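Local coordinates for porin (Rhodobacter capsulatus, PDB 2POR), which forms, as a homotrimer, water-filled channels across the outer membrane that let small hydrophilic solutes up to about 0.6 kDa diffuse passively, at residues S133-K138 / A147-V152; G166-D171 / M181-L186; A113-V118 / V139-E144. All blocks are in the same frame, centred on the assembly; numbering follows the deposited sequence. Where two conformers were deposited one is given.

Overall arrangement
Contact 2 is the most buried of the three and is a regular stretch of hairpin ladder in the barrel wall. Contact 1 lies next to it: strand 148-158 of contact 1 neighbours strand 161-171 of contact 2, and Met150 O is 2.8 Å from Lys169 N, a probable hydrogen bond. Contact 1 is only partly buried, beginning as sheet and ending as loop. Contact 3 sits at the surface, where two loops without regular structure meet against a second subunit. Contacts 1 and 3 bind the same calcium ion. The chemistry changes accordingly, from backbone bonds and carboxylates in contact 2, through sheet bonds that give way to water and calcium ligands in contact 1, to metal and water bridges without sheet pairing in contact 3.

Contact 1: residues S133-K138 / A147-V152; sequences SMSDGK and AQEMAV. With CA (calcium ion), chain D.
The backbones of 133-138 and 147-152 run antiparallel, 165° apart end to end; Ser133 and Ala151 form a hydrogen-bonded pair, with Ser133 N 3.0 Å from Ala151 O, and Met134 and Met150 follow as a non-hydrogen-bonded pair. The ladder goes on with Ser135 N donating to Glu149 O at 3.1 Å, but the return bond uses a side chain. Glu149 N gives its proton to Ser135 OG at 2.9 Å, almost straight at 167°. A chi1 of 57° places that hydroxyl between the serine's own backbone N and carbonyl carbon, from where it meets the neighbouring strand. There Glu149 CG packs against Ser135 OG at 3.4 Å, while the carboxylate runs on and accepts from Gly107 N through OE1.

On the face carrying the methionines, Met134 CB lies 3.9 Å from Met150 CG, and this side touches bound detergent. On the other face Ser133 OG sits beside Ala151 CB at 3.6 Å and is hydrogen-bonded to Ala78 N. These are adjacent strands, 128-134 and 148-158, of the 16-stranded antiparallel porin barrel, seen where the pairing gives way to the connecting loop.

Beyond the sheet, a water takes over the bridging. It lies 2.7 Å from Ser135 OG, accepts from Gly137 N and donates to Ala147 O, tying the loop to the residue just before strand 148-158. Asp136 points away from that strand and grips the calcium ion with both carboxylate oxygens, OD2 at 2.4 Å. Its OD1 also accepts from Lys138 N, an Asx turn that probably helps bring Lys138 O to the same metal. Phe21 of the second subunit meets both ends of this segment, its ring packing on Met134 and its backbone N donating to Asp136 OD2.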
loop_
_atom_site.group_PDB
_atom_site.type_symbol
_atom_site.label_atom_id
_atom_site.label_comp_id
_atom_site.label_asym_id
_atom_site.label_seq_id
_atom_site.Cartn_x
_atom_site.Cartn_y
_atom_site.Cartn_z
ATOM N N SER A 133 13.749 -21.873 -14.802
ATOM C CA SER A 133 13.480 -20.465 -14.540
ATOM C C SER A 133 14.472 -19.559 -15.284
ATOM O O SER A 133 15.551 -20.035 -15.667
ATOM C CB SER A 133 13.586 -20.242 -13.061
ATOM O OG SER A 133 14.751 -20.863 -12.517
ATOM N N MET A 134 14.175 -18.297 -15.550
ATOM C CA MET A 134 15.137 -17.395 -16.172
ATOM C C MET A 134 14.688 -15.959 -16.005
ATOM O O MET A 134 13.493 -15.732 -15.745
ATOM C CB MET A 134 15.255 -17.718 -17.649
ATOM C CG MET A 134 13.989 -17.377 -18.428
ATOM S SD MET A 134 14.111 -17.712 -20.196
ATOM C CE MET A 134 15.328 -16.524 -20.688
ATOM N N SER A 135 15.597 -14.988 -16.090
ATOM C CA SER A 135 15.215 -13.592 -16.088
ATOM C C SER A 135 15.373 -13.195 -17.536
ATOM O O SER A 135 15.870 -13.988 -18.343
ATOM C CB SER A 135 16.131 -12.771 -15.164
ATOM O OG SER A 135 17.511 -12.891 -15.511
ATOM N N ASP A 136 14.982 -12.007 -17.952
ATOM C CA ASP A 136 15.028 -11.701 -19.350
ATOM C C ASP A 136 16.329 -11.016 -19.823
ATOM O O ASP A 136 16.393 -10.713 -21.021
ATOM C CB ASP A 136 13.826 -10.823 -19.689
ATOM C CG ASP A 136 13.716 -9.458 -19.038
ATOM O OD1 ASP A 136 14.669 -8.828 -18.574
ATOM O OD2 ASP A 136 12.619 -8.917 -18.964
ATOM N N GLY A 137 17.329 -10.675 -18.980
ATOM C CA GLY A 137 18.593 -10.076 -19.440
ATOM C C GLY A 137 18.578 -8.571 -19.661
ATOM O O GLY A 137 19.611 -8.034 -20.054
ATOM N N LYS A 138 17.504 -7.816 -19.445
ATOM C CA LYS A 138 17.458 -6.382 -19.654
ATOM C C LYS A 138 16.904 -5.707 -18.438
ATOM O O LYS A 138 15.910 -6.163 -17.842
ATOM C CB LYS A 138 16.566 -5.956 -20.803
ATOM C CG LYS A 138 16.938 -6.616 -22.108
ATOM C CD LYS A 138 18.297 -6.115 -22.481
ATOM C CE LYS A 138 18.780 -6.697 -23.767
ATOM N NZ LYS A 138 19.561 -5.651 -24.405
ATOM N N ALA A 147 22.657 -8.598 -15.903
ATOM C CA ALA A 147 23.073 -9.982 -15.661
ATOM C C ALA A 147 21.837 -10.856 -15.977
ATOM O O ALA A 147 20.707 -10.350 -15.866
ATOM C CB ALA A 147 23.424 -10.197 -14.198
ATOM N N GLN A 148 21.970 -12.096 -16.385
ATOM C CA GLN A 148 20.790 -12.880 -16.674
ATOM C C GLN A 148 20.880 -14.157 -15.895
ATOM O O GLN A 148 21.939 -14.781 -15.956
ATOM C CB GLN A 148 20.770 -13.141 -18.106
ATOM C CG GLN A 148 19.546 -13.965 -18.414
ATOM C CD GLN A 148 19.324 -14.081 -19.892
ATOM O OE1 GLN A 148 18.193 -14.208 -20.346
ATOM N NE2 GLN A 148 20.332 -13.966 -20.749
ATOM N N GLU A 149 19.846 -14.584 -15.165
ATOM C CA GLU A 149 19.948 -15.803 -14.382
ATOM C C GLU A 149 19.123 -16.882 -15.059
ATOM O O GLU A 149 18.246 -16.539 -15.872
ATOM C CB GLU A 149 19.429 -15.612 -12.982
ATOM C CG GLU A 149 17.986 -15.095 -12.927
ATOM C CD GLU A 149 17.457 -14.763 -11.555
ATOM O OE1 GLU A 149 18.205 -14.823 -10.573
ATOM O OE2 GLU A 149 16.272 -14.420 -11.475
ATOM N N MET A 150 19.457 -18.129 -14.752
ATOM C CA MET A 150 18.747 -19.296 -15.299
ATOM C C MET A 150 18.986 -20.470 -14.400
ATOM O O MET A 150 20.051 -20.576 -13.793
ATOM C CB MET A 150 19.242 -19.793 -16.629
ATOM C CG MET A 150 19.006 -18.893 -17.787
ATOM S SD MET A 150 20.383 -19.103 -18.933
ATOM C CE MET A 150 19.611 -18.218 -20.267
ATOM N N ALA A 151 18.053 -21.412 -14.302
ATOM C CA ALA A 151 18.270 -22.606 -13.500
ATOM C C ALA A 151 17.323 -23.687 -14.031
ATOM O O ALA A 151 16.336 -23.395 -14.752
ATOM C CB ALA A 151 17.941 -22.368 -12.046
ATOM N N VAL A 152 17.711 -24.919 -13.769
ATOM C CA VAL A 152 16.916 -26.078 -14.156
ATOM C C VAL A 152 17.047 -27.028 -12.954
ATOM O O VAL A 152 18.080 -27.046 -12.264
ATOM C CB VAL A 152 17.449 -26.738 -15.531
ATOM C CG1 VAL A 152 17.312 -25.750 -16.682
ATOM C CG2 VAL A 152 18.899 -27.172 -15.396
HETATM CA CA CA D . 13.474 -6.865 -18.095
HETATM O O HOH W 1 18.080 -10.352 -16.300
HETATM O O HOH W 2 11.186 -6.695 -17.592
#

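Contact 2: residues G166-D171 / M181-L186; sequences GYEKID and MEQLEL
Tyr167 lays its ring obliquely across the backbone of the partner strand, CD1 3.5 Å from Gln183 O. A chi1 of 175° sends CG opposite the backbone N and brings the hydroxyl to Glu182, where OH donates to OE1 at 3.1 Å. The ring and carboxylate planes are 90° apart: OE1 lies at the ring edge, yet the hydroxyl meets it from above the carboxylate. Leu184 CD1 approaches the same ring obliquely, 4.3 Å from Tyr167 CD1. A phenylalanine in place of Tyr167 would probably keep the ring over the strand but leave Glu182 OE1 without this donor.

On the face of Glu168, Gln183 and Glu185, the buried side chains of Glu168 and Glu185 cross at about a right angle, their carboxylate planes well turned against each other. Glu168 OE2 and Glu185 OE2 are 2.5 Å apart, so one acid group probably holds a proton. Gln183 NE2 donates to Glu185 OE2 at 2.9 Å on its anti lone pair. Thr106 OG1 and Leu105 N hold the Glu168 oxygens, and Ser79 OG pairs with Glu185 OE1. Further along this face, Ile170 CD1 packs on Met181 CE at 4.2 Å.

Six backbone hydrogen bonds join the strands, whose directions differ by 176°. This regular ladder, with paired bonds at Gly166-Glu185, Glu168-Gln183 and Ile170-Met181, is typical of a beta hairpin in the next-neighbour antiparallel wall of a porin barrel.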
loop_
_atom_site.group_PDB
_atom_site.type_symbol
_atom_site.label_atom_id
_atom_site.label_comp_id
_atom_site.label_asym_id
_atom_site.label_seq_id
_atom_site.Cartn_x
_atom_site.Cartn_y
_atom_site.Cartn_z
ATOM N N GLY A 166 19.824 -29.698 -9.130
ATOM C CA GLY A 166 19.553 -28.441 -9.765
ATOM C C GLY A 166 20.859 -27.824 -10.220
ATOM O O GLY A 166 21.932 -28.162 -9.719
ATOM N N TYR A 167 20.740 -26.970 -11.193
ATOM C CA TYR A 167 21.858 -26.295 -11.726
ATOM C C TYR A 167 21.342 -24.914 -12.007
ATOM O O TYR A 167 20.393 -24.666 -12.748
ATOM C CB TYR A 167 22.262 -26.998 -12.958
ATOM C CG TYR A 167 23.369 -26.232 -13.601
ATOM C CD1 TYR A 167 24.646 -26.240 -13.060
ATOM C CD2 TYR A 167 23.044 -25.484 -14.710
ATOM C CE1 TYR A 167 25.612 -25.460 -13.666
ATOM C CE2 TYR A 167 24.002 -24.700 -15.314
ATOM C CZ TYR A 167 25.274 -24.698 -14.782
ATOM O OH TYR A 167 26.212 -23.891 -15.391
ATOM N N GLU A 168 22.135 -23.999 -11.496
ATOM C CA GLU A 168 21.846 -22.586 -11.584
ATOM C C GLU A 168 23.016 -21.771 -12.131
ATOM O O GLU A 168 24.177 -22.062 -11.815
ATOM C CB GLU A 168 21.540 -22.061 -10.221
ATOM C CG GLU A 168 20.555 -22.815 -9.328
ATOM C CD GLU A 168 20.201 -21.989 -8.116
ATOM O OE1 GLU A 168 19.392 -21.074 -8.229
ATOM O OE2 GLU A 168 20.713 -22.235 -7.043
ATOM N N LYS A 169 22.750 -20.746 -12.912
ATOM C CA LYS A 169 23.816 -19.867 -13.356
ATOM C C LYS A 169 23.411 -18.410 -13.558
ATOM O O LYS A 169 22.230 -18.087 -13.776
ATOM C CB LYS A 169 24.398 -20.421 -14.625
ATOM C CG LYS A 169 23.409 -20.453 -15.729
ATOM C CD LYS A 169 24.274 -20.767 -16.890
ATOM C CE LYS A 169 23.757 -19.882 -18.001
ATOM N NZ LYS A 169 24.752 -19.815 -19.062
ATOM N N ILE A 170 24.382 -17.481 -13.392
ATOM C CA ILE A 170 24.182 -16.048 -13.658
ATOM C C ILE A 170 25.254 -15.633 -14.685
ATOM O O ILE A 170 26.440 -15.861 -14.486
ATOM C CB ILE A 170 24.320 -15.155 -12.368
ATOM C CG1 ILE A 170 23.346 -15.566 -11.250
ATOM C CG2 ILE A 170 24.070 -13.703 -12.802
ATOM C CD1 ILE A 170 23.473 -14.754 -9.964
ATOM N N ASP A 171 24.854 -15.148 -15.838
ATOM C CA ASP A 171 25.708 -14.582 -16.846
ATOM C C ASP A 171 25.822 -13.096 -16.660
ATOM O O ASP A 171 24.840 -12.354 -16.655
ATOM C CB ASP A 171 25.175 -14.782 -18.226
ATOM C CG ASP A 171 25.110 -16.249 -18.597
ATOM O OD1 ASP A 171 25.883 -17.047 -18.053
ATOM O OD2 ASP A 171 24.261 -16.576 -19.422
ATOM N N MET A 181 28.731 -16.763 -12.752
ATOM C CA MET A 181 28.640 -17.595 -11.566
ATOM C C MET A 181 27.825 -18.857 -11.908
ATOM O O MET A 181 27.028 -18.835 -12.859
ATOM C CB MET A 181 27.940 -16.831 -10.441
ATOM C CG MET A 181 28.514 -15.435 -10.123
ATOM S SD MET A 181 27.971 -14.684 -8.589
ATOM C CE MET A 181 27.378 -13.253 -9.393
ATOM N N GLU A 182 28.009 -19.963 -11.202
ATOM C CA GLU A 182 27.185 -21.139 -11.402
ATOM C C GLU A 182 27.204 -21.929 -10.132
ATOM O O GLU A 182 28.088 -21.724 -9.284
ATOM C CB GLU A 182 27.675 -22.015 -12.512
ATOM C CG GLU A 182 29.066 -22.541 -12.302
ATOM C CD GLU A 182 29.439 -23.679 -13.239
ATOM O OE1 GLU A 182 29.200 -23.585 -14.450
ATOM O OE2 GLU A 182 29.963 -24.670 -12.721
ATOM N N GLN A 183 26.199 -22.793 -9.929
ATOM C CA GLN A 183 26.122 -23.619 -8.732
ATOM C C GLN A 183 25.322 -24.860 -9.106
ATOM O O GLN A 183 24.343 -24.756 -9.852
ATOM C CB GLN A 183 25.423 -22.842 -7.626
ATOM C CG GLN A 183 25.383 -23.533 -6.296
ATOM C CD GLN A 183 24.823 -22.583 -5.275
ATOM O OE1 GLN A 183 25.516 -21.674 -4.890
ATOM N NE2 GLN A 183 23.623 -22.642 -4.728
ATOM N N LEU A 184 25.786 -26.001 -8.640
ATOM C CA LEU A 184 25.123 -27.270 -8.845
ATOM C C LEU A 184 24.644 -27.717 -7.488
ATOM O O LEU A 184 25.398 -27.578 -6.526
ATOM C CB LEU A 184 26.075 -28.307 -9.374
ATOM C CG LEU A 184 25.496 -29.737 -9.513
ATOM C CD1 LEU A 184 24.743 -29.931 -10.847
ATOM C CD2 LEU A 184 26.647 -30.711 -9.394
ATOM N N GLU A 185 23.426 -28.246 -7.334
ATOM C CA GLU A 185 22.924 -28.695 -6.038
ATOM C C GLU A 185 22.426 -30.152 -6.109
ATOM O O GLU A 185 21.892 -30.562 -7.154
ATOM C CB GLU A 185 21.712 -27.895 -5.549
ATOM C CG GLU A 185 21.847 -26.410 -5.243
ATOM C CD GLU A 185 21.399 -25.450 -6.325
ATOM O OE1 GLU A 185 20.604 -25.774 -7.196
ATOM O OE2 GLU A 185 21.856 -24.327 -6.290
ATOM N N LEU A 186 22.590 -30.883 -5.007
ATOM C CA LEU A 186 22.001 -32.205 -4.803
ATOM C C LEU A 186 21.222 -32.000 -3.533
ATOM O O LEU A 186 21.736 -31.407 -2.573
ATOM C CB LEU A 186 22.988 -33.324 -4.492
ATOM C CG LEU A 186 24.007 -33.518 -5.560
ATOM C CD1 LEU A 186 25.069 -34.451 -5.028
ATOM C CD2 LEU A 186 23.326 -33.989 -6.825
#

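Contact 3: residues A113-V118 / V139-E144; sequences AEDNPV and VGETSE. With CA (calcium ion), chain D.
The peptide group that follows Gly140 receives Asp115 O over one face, 3.1 Å from the carbonyl carbon C of Gly140, while its oxygen reaches past to the calcium ion. Asn116, with CG opposite its backbone N (chi1 -164°), carries its amide OD1 to the same ion at 2.2 Å, beside Gly140 O, which binds at an equal distance. These two oxygens are 3.2 Å apart because both are metal ligands. Asn116 ND2 donates to Leu111 O, so the amide is held at both ends, which probably fixes its rotation.

Beside the peptide, Glu141 CG packs on Asp115 O at 3.4 Å. A metal-bound water donates to Asp115 O, linking the carbonyl to the ion. Asp115 OD1 and Glu141 OE2 stay 4.4 Å apart, and a water 2.7 Å from Asp115 OD1 and 2.9 Å from Glu141 OE2 may moderate their repulsion. Another water accepts from Glu141 N and donates to Asp115 OD2. Ser22 OG of the second subunit also bonds Glu141 OE2.

Two tight turns present the ligands: type II from Ala113 to Asn116, and type II' from Val139 to Thr142, with Gly140 at positive phi. Asp136, Lys138 O and Asn20 OD1 of the second subunit complete the shell, making this a loop-built calcium site that joins neighbouring subunits of the porin trimer.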
loop_
_atom_site.group_PDB
_atom_site.type_symbol
_atom_site.label_atom_id
_atom_site.label_comp_id
_atom_site.label_asym_id
_atom_site.label_seq_id
_atom_site.Cartn_x
_atom_site.Cartn_y
_atom_site.Cartn_z
ATOM N N ALA A 113 13.004 -6.876 -10.023
ATOM C CA ALA A 113 13.020 -5.472 -9.663
ATOM C C ALA A 113 11.845 -4.779 -10.329
ATOM O O ALA A 113 11.094 -5.425 -11.074
ATOM C CB ALA A 113 14.344 -4.856 -10.163
ATOM N N GLU A 114 11.710 -3.461 -10.112
ATOM C CA GLU A 114 10.655 -2.688 -10.699
ATOM C C GLU A 114 10.649 -2.900 -12.187
ATOM O O GLU A 114 11.691 -2.924 -12.834
ATOM C CB GLU A 114 10.891 -1.252 -10.331
ATOM C CG GLU A 114 9.836 -0.355 -10.968
ATOM C CD GLU A 114 9.790 1.124 -10.555
ATOM O OE1 GLU A 114 10.698 1.586 -9.869
ATOM O OE2 GLU A 114 8.834 1.817 -10.920
ATOM N N ASP A 115 9.481 -3.207 -12.748
ATOM C CA ASP A 115 9.299 -3.505 -14.169
ATOM C C ASP A 115 10.132 -4.646 -14.698
ATOM O O ASP A 115 10.449 -4.767 -15.899
ATOM C CB ASP A 115 9.624 -2.304 -15.048
ATOM C CG ASP A 115 8.744 -1.101 -14.883
ATOM O OD1 ASP A 115 7.579 -1.243 -14.497
ATOM O OD2 ASP A 115 9.225 -0.012 -15.169
ATOM N N ASN A 116 10.516 -5.523 -13.781
ATOM C CA ASN A 116 11.387 -6.589 -14.186
ATOM C C ASN A 116 10.999 -7.866 -13.432
ATOM O O ASN A 116 11.641 -8.276 -12.453
ATOM C CB ASN A 116 12.872 -6.174 -13.926
ATOM C CG ASN A 116 13.756 -7.134 -14.711
ATOM O OD1 ASN A 116 13.698 -7.257 -15.978
ATOM N ND2 ASN A 116 14.607 -7.828 -13.937
ATOM N N PRO A 117 9.919 -8.552 -13.866
ATOM C CA PRO A 117 9.554 -9.851 -13.326
ATOM C C PRO A 117 10.490 -10.956 -13.815
ATOM O O PRO A 117 11.123 -10.805 -14.872
ATOM C CB PRO A 117 8.106 -9.997 -13.784
ATOM C CG PRO A 117 8.098 -9.331 -15.144
ATOM C CD PRO A 117 8.976 -8.110 -14.890
ATOM N N VAL A 118 10.598 -12.094 -13.101
ATOM C CA VAL A 118 11.314 -13.270 -13.606
ATOM C C VAL A 118 10.259 -14.383 -13.892
ATOM O O VAL A 118 9.077 -14.248 -13.525
ATOM C CB VAL A 118 12.425 -13.771 -12.572
ATOM C CG1 VAL A 118 13.414 -12.550 -12.512
ATOM C CG2 VAL A 118 12.002 -14.091 -11.123
ATOM N N VAL A 139 17.516 -4.607 -18.049
ATOM C CA VAL A 139 17.130 -3.858 -16.883
ATOM C C VAL A 139 15.728 -3.338 -17.051
ATOM O O VAL A 139 15.448 -2.819 -18.129
ATOM C CB VAL A 139 18.066 -2.657 -16.660
ATOM C CG1 VAL A 139 17.627 -1.874 -15.439
ATOM C CG2 VAL A 139 19.456 -3.161 -16.346
ATOM N N GLY A 140 14.839 -3.459 -16.049
ATOM C CA GLY A 140 13.461 -2.999 -16.188
ATOM C C GLY A 140 12.864 -3.560 -17.479
ATOM O O GLY A 140 13.119 -4.728 -17.882
ATOM N N GLU A 141 12.152 -2.659 -18.151
ATOM C CA GLU A 141 11.606 -2.930 -19.469
ATOM C C GLU A 141 12.398 -2.105 -20.461
ATOM O O GLU A 141 11.869 -1.680 -21.492
ATOM C CB GLU A 141 10.126 -2.534 -19.531
ATOM C CG GLU A 141 9.258 -3.658 -18.915
ATOM C CD GLU A 141 7.789 -3.334 -18.602
ATOM O OE1 GLU A 141 7.231 -2.337 -19.059
ATOM O OE2 GLU A 141 7.182 -4.092 -17.851
ATOM N N THR A 142 13.687 -1.903 -20.172
ATOM C CA THR A 142 14.526 -1.079 -21.019
ATOM C C THR A 142 15.349 -1.968 -21.921
ATOM O O THR A 142 15.221 -3.191 -21.918
ATOM C CB THR A 142 15.488 -0.166 -20.168
ATOM O OG1 THR A 142 16.587 -0.967 -19.673
ATOM C CG2 THR A 142 14.694 0.587 -19.102
ATOM N N SER A 143 16.229 -1.372 -22.727
ATOM C CA SER A 143 17.161 -2.153 -23.498
ATOM C C SER A 143 18.530 -2.252 -22.830
ATOM O O SER A 143 19.437 -2.844 -23.430
ATOM C CB SER A 143 17.297 -1.535 -24.869
ATOM O OG SER A 143 16.092 -1.688 -25.600
ATOM N N GLU A 144 18.730 -1.762 -21.597
ATOM C CA GLU A 144 20.041 -1.865 -20.976
ATOM C C GLU A 144 20.344 -3.295 -20.548
ATOM O O GLU A 144 19.505 -3.908 -19.880
ATOM C CB GLU A 144 20.053 -0.899 -19.790
ATOM C CG GLU A 144 21.466 -0.662 -19.229
ATOM C CD GLU A 144 21.597 -0.031 -17.834
ATOM O OE1 GLU A 144 20.702 0.708 -17.410
ATOM O OE2 GLU A 144 22.613 -0.287 -17.171
HETATM CA CA CA D . 13.474 -6.865 -18.095
HETATM O O HOH W 3 5.694 -2.543 -15.872
HETATM O O HOH W 4 11.783 0.202 -16.974
HETATM O O HOH W 2 11.186 -6.695 -17.592
#